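Prolyl oligopeptidase (Novosphingobium capsulatum, PDB 1YR2) probably hydrolyses oligopeptides on the carboxyl side of proline, and less readily of alanine, as a serine endopeptidase of the S9A family. Local coordinates at residues Asn640-Ser643 / Gly644-Tyr647; Phe667-Thr670 / Ala671-Thr675. All blocks are in the same frame, centred on the assembly; numbering follows the deposited sequence.

How the contacts relate
Both contacts are local ones in the alpha/beta-hydrolase domain, on either side of strand 649-654 along the chain: contact 1 is in the loop that leads into that strand, contact 2 on most of helix 664-675, to its C-terminal end, which follows it. Contact 1 lies at the surface and is held by a single hydrogen bond from a backbone N-H to a tyrosine hydroxyl, with Val-641 beside the hydroxyl and Val-645 against the arginine. Contact 2 is buried, repeats the backbone bonding of a helix, and adds a tyrosine-leucine CH-pi contact. The two meet where Val-641 CG2 and Tyr-647 CD2 each lie 4.1 Å from Leu-673 CD2, the loop's apolar side resting against the helix.

Contact 1 (Asn640-Ser643 / Gly644-Tyr647); sequences NVRS and GVDY
Val-641 sets its CG1 beside the hydroxyl end of Tyr-647, with CG1 4.3 Å from CZ of that ring; a branched apolar residue suits this spot, because it also packs on Leu-673 of helix 664-675. At Arg-642 the backbone N-H donates to Tyr-647 OH over 3.0 Å, fairly straight at 154°, and the same hydroxyl is hydrogen-bonded to Asn-586 OD1, a side chain of helix 576-587. The arginine chain crosses the tyrosine at about a right angle, then bends at chi3 (55°), bringing NH2 to 3.8 Å from Val-645 CG2 while Val-645 CG1 lies over one face of the guanidinium; NH1 bonds to Asn-586 O. Arg-642 opens a type II beta turn that ends at Val-645 and turns the loop sharply between helix 626-633 and strand 649-654 in the alpha/beta-hydrolase domain; its own carbonyl O, buried here, has no partner in the model. A phenylalanine in place of Tyr-647 would probably keep the ring's packing but leave the Arg-642 N-H and Asn-586 OD1 without their shared hydroxyl. After Ser-643, Gly-644 takes the third position (i+2) of the turn, where the left-handed phi of 91° belongs and a CB would collide with Ser-643 O.

Contact 2 (Phe667-Thr670 / Ala671-Thr675); sequences FKYT and AALQT. Unlike the reference sequence in segment 667-670: Phe-667 (reference Leu).
Through 667-675 the backbone is a regular alpha-helix, each N-H from Ala-671 N (to Phe-667 O, 3.1 Å) to Gln-674 N (to Thr-670 O, 2.9 Å) donating to the carbonyl four residues earlier. Lys-668, though buried, suits its place because NZ forms salt bridges with Glu-65, Asp-603 and Asp-59. With its ring carried anti to the backbone N (chi1 173°), Tyr-669 presents a face to Leu-673: Leu-673 CG stands 4.2 Å from the ring centroid, 14° off the normal, in a CH-pi contact. Leucine fits because its fork spreads both methyls over the outer part of that face, CD1 toward CE2 (3.5 Å) and CD2 toward the CZ-OH end. The helix is the crossover of a beta-alpha-beta unit in the alpha/beta-hydrolase fold, and Leu-673 packs on Ile-650 and His-683 of the two strands. Thr-670 and Gln-674 lie side by side, Thr-670 CG2 3.7 Å from Gln-674 NE2; that nitrogen bonds to His-683 O, and Thr-670 OG1 to Ser-666 O. Ala-672 brings only a methyl, against which Val-641 CG2 packs. Thr-675 OG1 donates a hydrogen bond to Ala-671 O (2.7 Å), from the opposite face of the carbonyl plane to Thr-675 N.

Contact 1 (Asn640-Ser643 / Gly644-Tyr647)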
ATOM      1  N   ASN A 640       6.453 -28.538  14.058  1.00 12.16           N
ATOM      2  CA  ASN A 640       5.105 -29.081  14.251  1.00 13.98           C
ATOM      3  C   ASN A 640       4.512 -29.849  13.081  1.00 13.64           C
ATOM      4  O   ASN A 640       3.306 -30.007  12.978  1.00 12.01           O
ATOM      5  CB  ASN A 640       4.128 -27.986  14.671  1.00 13.49           C
ATOM      6  CG  ASN A 640       4.360 -27.538  16.099  1.00 16.44           C
ATOM      7  OD1 ASN A 640       4.000 -28.249  17.017  1.00 17.23           O
ATOM      8  ND2 ASN A 640       5.049 -26.407  16.290  1.00 14.43           N
ATOM      9  N   VAL A 641       5.356 -30.310  12.178  1.00 14.70           N
ATOM     10  CA  VAL A 641       4.875 -31.209  11.123  1.00 15.09           C
ATOM     11  C   VAL A 641       4.420 -32.550  11.760  1.00 15.88           C
ATOM     12  O   VAL A 641       5.140 -33.134  12.566  1.00 15.68           O
ATOM     13  CB  VAL A 641       5.976 -31.417  10.049  1.00 14.60           C
ATOM     14  CG1 VAL A 641       5.506 -32.308   8.908  1.00 17.04           C
ATOM     15  CG2 VAL A 641       6.397 -30.129   9.473  1.00 14.68           C
ATOM     16  N   ARG A 642       3.239 -33.029  11.376  1.00 16.43           N
ATOM     17  CA  ARG A 642       2.579 -34.182  12.014  1.00 17.98           C
ATOM     18  C   ARG A 642       2.514 -35.396  11.133  1.00 19.47           C
ATOM     19  O   ARG A 642       1.682 -35.463  10.202  1.00 20.11           O
ATOM     20  CB  ARG A 642       1.139 -33.841  12.355  1.00 18.04           C
ATOM     21  CG  ARG A 642       1.005 -32.652  13.261  1.00 19.78           C
ATOM     22  CD  ARG A 642      -0.331 -32.023  13.152  1.00 23.72           C
ATOM     23  NE  ARG A 642      -1.359 -33.012  13.400  1.00 23.92           N
ATOM     24  CZ  ARG A 642      -2.659 -32.819  13.181  1.00 24.95           C
ATOM     25  NH1 ARG A 642      -3.117 -31.669  12.678  1.00 20.51           N
ATOM     26  NH2 ARG A 642      -3.505 -33.807  13.449  1.00 23.83           N
ATOM     27  N   SER A 643       3.307 -36.410  11.413  1.00 20.14           N
ATOM     28  CA  SER A 643       3.220 -37.583  10.549  1.00 20.27           C
ATOM     29  C   SER A 643       1.948 -38.386  10.809  1.00 18.98           C
ATOM     30  O   SER A 643       1.319 -38.306  11.866  1.00 18.33           O
ATOM     31  CB  SER A 643       4.495 -38.415  10.616  1.00 22.35           C
ATOM     32  OG  SER A 643       4.654 -38.884  11.944  1.00 24.82           O
ATOM     33  N   GLY A 644       1.543 -39.110   9.788  1.00 17.49           N
ATOM     34  CA  GLY A 644       0.339 -39.900   9.806  1.00 18.25           C
ATOM     35  C   GLY A 644      -0.913 -39.198   9.322  1.00 18.50           C
ATOM     36  O   GLY A 644      -1.958 -39.798   9.297  1.00 19.09           O
ATOM     37  N   VAL A 645      -0.791 -37.933   8.925  1.00 17.44           N
ATOM     38  CA  VAL A 645      -1.925 -37.097   8.581  1.00 18.16           C
ATOM     39  C   VAL A 645      -1.691 -36.632   7.145  1.00 16.38           C
ATOM     40  O   VAL A 645      -0.596 -36.203   6.853  1.00 16.09           O
ATOM     41  CB  VAL A 645      -1.911 -35.906   9.592  1.00 18.42           C
ATOM     42  CG1 VAL A 645      -2.753 -34.796   9.167  1.00 21.43           C
ATOM     43  CG2 VAL A 645      -2.349 -36.428  11.002  1.00 21.13           C
ATOM     44  N   ASP A 646      -2.695 -36.703   6.270  1.00 15.86           N
ATOM     45  CA  ASP A 646      -2.563 -36.188   4.906  1.00 15.28           C
ATOM     46  C   ASP A 646      -2.552 -34.636   4.872  1.00 14.13           C
ATOM     47  O   ASP A 646      -3.496 -33.967   5.315  1.00 13.69           O
ATOM     48  CB  ASP A 646      -3.672 -36.705   3.983  1.00 15.91           C
ATOM     49  CG  ASP A 646      -3.548 -38.219   3.668  1.00 19.05           C
ATOM     50  OD1 ASP A 646      -2.456 -38.828   3.736  1.00 20.64           O
ATOM     51  OD2 ASP A 646      -4.529 -38.869   3.317  1.00 24.77           O
ATOM     52  N   TYR A 647      -1.480 -34.090   4.314  1.00 12.88           N
ATOM     53  CA  TYR A 647      -1.292 -32.659   4.207  1.00 12.22           C
ATOM     54  C   TYR A 647      -1.802 -32.193   2.847  1.00 12.56           C
ATOM     55  O   TYR A 647      -1.839 -32.951   1.886  1.00 12.67           O
ATOM     56  CB  TYR A 647       0.208 -32.295   4.358  1.00 12.35           C
ATOM     57  CG  TYR A 647       0.616 -31.979   5.804  1.00 12.55           C
ATOM     58  CD1 TYR A 647       0.238 -32.813   6.874  1.00 12.80           C
ATOM     59  CD2 TYR A 647       1.327 -30.846   6.103  1.00 12.54           C
ATOM     60  CE1 TYR A 647       0.604 -32.524   8.165  1.00 12.66           C
ATOM     61  CE2 TYR A 647       1.692 -30.536   7.435  1.00 11.46           C
ATOM     62  CZ  TYR A 647       1.361 -31.391   8.429  1.00 11.95           C
ATOM     63  OH  TYR A 647       1.682 -31.046   9.711  1.00 12.41           O
TER

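Contact 2 (Phe667-Thr670 / Ala671-Thr675)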
ATOM      1  N   PHE A 667      13.968 -23.785   3.409  1.00 13.58           N
ATOM      2  CA  PHE A 667      14.691 -24.965   3.052  1.00 12.22           C
ATOM      3  C   PHE A 667      14.447 -26.033   4.110  1.00 12.56           C
ATOM      4  O   PHE A 667      14.157 -27.180   3.757  1.00 13.11           O
ATOM      5  CB  PHE A 667      16.196 -24.687   2.964  1.00 11.84           C
ATOM      6  CG  PHE A 667      16.635 -23.752   1.841  1.00 10.20           C
ATOM      7  CD1 PHE A 667      15.769 -23.272   0.856  1.00 11.10           C
ATOM      8  CD2 PHE A 667      17.986 -23.346   1.811  1.00 12.15           C
ATOM      9  CE1 PHE A 667      16.205 -22.417  -0.093  1.00 12.47           C
ATOM     10  CE2 PHE A 667      18.450 -22.489   0.833  1.00 15.51           C
ATOM     11  CZ  PHE A 667      17.584 -22.045  -0.139  1.00 14.55           C
ATOM     12  N   LYS A 668      14.591 -25.718   5.401  1.00 12.72           N
ATOM     13  CA  LYS A 668      14.457 -26.748   6.470  1.00 13.03           C
ATOM     14  C   LYS A 668      13.023 -27.236   6.567  1.00 13.10           C
ATOM     15  O   LYS A 668      12.776 -28.420   6.793  1.00 12.54           O
ATOM     16  CB  LYS A 668      14.876 -26.184   7.841  1.00 13.40           C
ATOM     17  CG  LYS A 668      16.394 -25.915   7.920  1.00 16.79           C
ATOM     18  CD  LYS A 668      16.881 -25.874   9.367  1.00 17.76           C
ATOM     19  CE  LYS A 668      16.024 -24.994  10.230  1.00 15.56           C
ATOM     20  NZ  LYS A 668      16.640 -24.784  11.557  1.00 14.42           N
ATOM     21  N   TYR A 669      12.074 -26.315   6.383  1.00 11.86           N
ATOM     22  CA  TYR A 669      10.647 -26.639   6.408  1.00 11.41           C
ATOM     23  C   TYR A 669      10.293 -27.612   5.296  1.00 11.74           C
ATOM     24  O   TYR A 669       9.606 -28.582   5.539  1.00 11.25           O
ATOM     25  CB  TYR A 669       9.813 -25.350   6.279  1.00 10.85           C
ATOM     26  CG  TYR A 669       8.365 -25.564   6.140  1.00  9.89           C
ATOM     27  CD1 TYR A 669       7.591 -25.942   7.236  1.00 11.88           C
ATOM     28  CD2 TYR A 669       7.714 -25.261   4.957  1.00 12.05           C
ATOM     29  CE1 TYR A 669       6.197 -26.129   7.118  1.00 10.66           C
ATOM     30  CE2 TYR A 669       6.332 -25.435   4.833  1.00 11.75           C
ATOM     31  CZ  TYR A 669       5.577 -25.838   5.925  1.00 12.31           C
ATOM     32  OH  TYR A 669       4.216 -25.991   5.768  1.00 10.99           O
ATOM     33  N   THR A 670      10.825 -27.383   4.104  1.00 11.77           N
ATOM     34  CA  THR A 670      10.625 -28.301   2.971  1.00 12.55           C
ATOM     35  C   THR A 670      11.233 -29.693   3.219  1.00 11.33           C
ATOM     36  O   THR A 670      10.647 -30.737   2.899  1.00 12.24           O
ATOM     37  CB  THR A 670      11.269 -27.669   1.702  1.00 12.65           C
ATOM     38  OG1 THR A 670      10.591 -26.438   1.395  1.00 13.34           O
ATOM     39  CG2 THR A 670      11.053 -28.586   0.490  1.00 13.61           C
ATOM     40  N   ALA A 671      12.444 -29.725   3.753  1.00 11.93           N
ATOM     41  CA  ALA A 671      13.082 -30.994   4.105  1.00 11.64           C
ATOM     42  C   ALA A 671      12.222 -31.771   5.083  1.00 12.14           C
ATOM     43  O   ALA A 671      12.056 -32.970   4.914  1.00 13.20           O
ATOM     44  CB  ALA A 671      14.509 -30.788   4.646  1.00 11.87           C
ATOM     45  N   ALA A 672      11.647 -31.085   6.079  1.00 12.79           N
ATOM     46  CA  ALA A 672      10.793 -31.698   7.057  1.00 12.76           C
ATOM     47  C   ALA A 672       9.532 -32.277   6.433  1.00 14.02           C
ATOM     48  O   ALA A 672       9.194 -33.457   6.708  1.00 13.52           O
ATOM     49  CB  ALA A 672      10.418 -30.704   8.226  1.00 13.32           C
ATOM     50  N   LEU A 673       8.850 -31.488   5.586  1.00 12.34           N
ATOM     51  CA  LEU A 673       7.650 -31.971   4.902  1.00 12.67           C
ATOM     52  C   LEU A 673       7.941 -33.179   3.994  1.00 12.62           C
ATOM     53  O   LEU A 673       7.147 -34.102   3.962  1.00 12.14           O
ATOM     54  CB  LEU A 673       7.070 -30.881   3.970  1.00 13.82           C
ATOM     55  CG  LEU A 673       6.505 -29.620   4.586  1.00 13.37           C
ATOM     56  CD1 LEU A 673       6.076 -28.687   3.524  1.00 14.77           C
ATOM     57  CD2 LEU A 673       5.309 -29.923   5.497  1.00 12.51           C
ATOM     58  N   GLN A 674       9.039 -33.144   3.226  1.00 11.84           N
ATOM     59  CA  GLN A 674       9.351 -34.214   2.265  1.00 12.25           C
ATOM     60  C   GLN A 674       9.776 -35.499   2.999  1.00 13.52           C
ATOM     61  O   GLN A 674       9.517 -36.589   2.541  1.00 12.79           O
ATOM     62  CB  GLN A 674      10.441 -33.820   1.278  1.00 12.59           C
ATOM     63  CG  GLN A 674       9.974 -32.852   0.202  1.00 11.50           C
ATOM     64  CD  GLN A 674      11.043 -32.388  -0.736  1.00 13.46           C
ATOM     65  OE1 GLN A 674      12.243 -32.767  -0.611  1.00 14.16           O
ATOM     66  NE2 GLN A 674      10.633 -31.508  -1.689  1.00  9.88           N
ATOM     67  N   THR A 675      10.384 -35.340   4.169  1.00 14.32           N
ATOM     68  CA  THR A 675      10.764 -36.462   5.016  1.00 14.93           C
ATOM     69  C   THR A 675       9.601 -37.084   5.806  1.00 14.65           C
ATOM     70  O   THR A 675       9.648 -38.266   6.133  1.00 14.01           O
ATOM     71  CB  THR A 675      11.798 -35.991   5.989  1.00 15.52           C
ATOM     72  OG1 THR A 675      12.923 -35.517   5.242  1.00 16.58           O
ATOM     73  CG2 THR A 675      12.328 -37.167   6.910  1.00 17.67           C
TER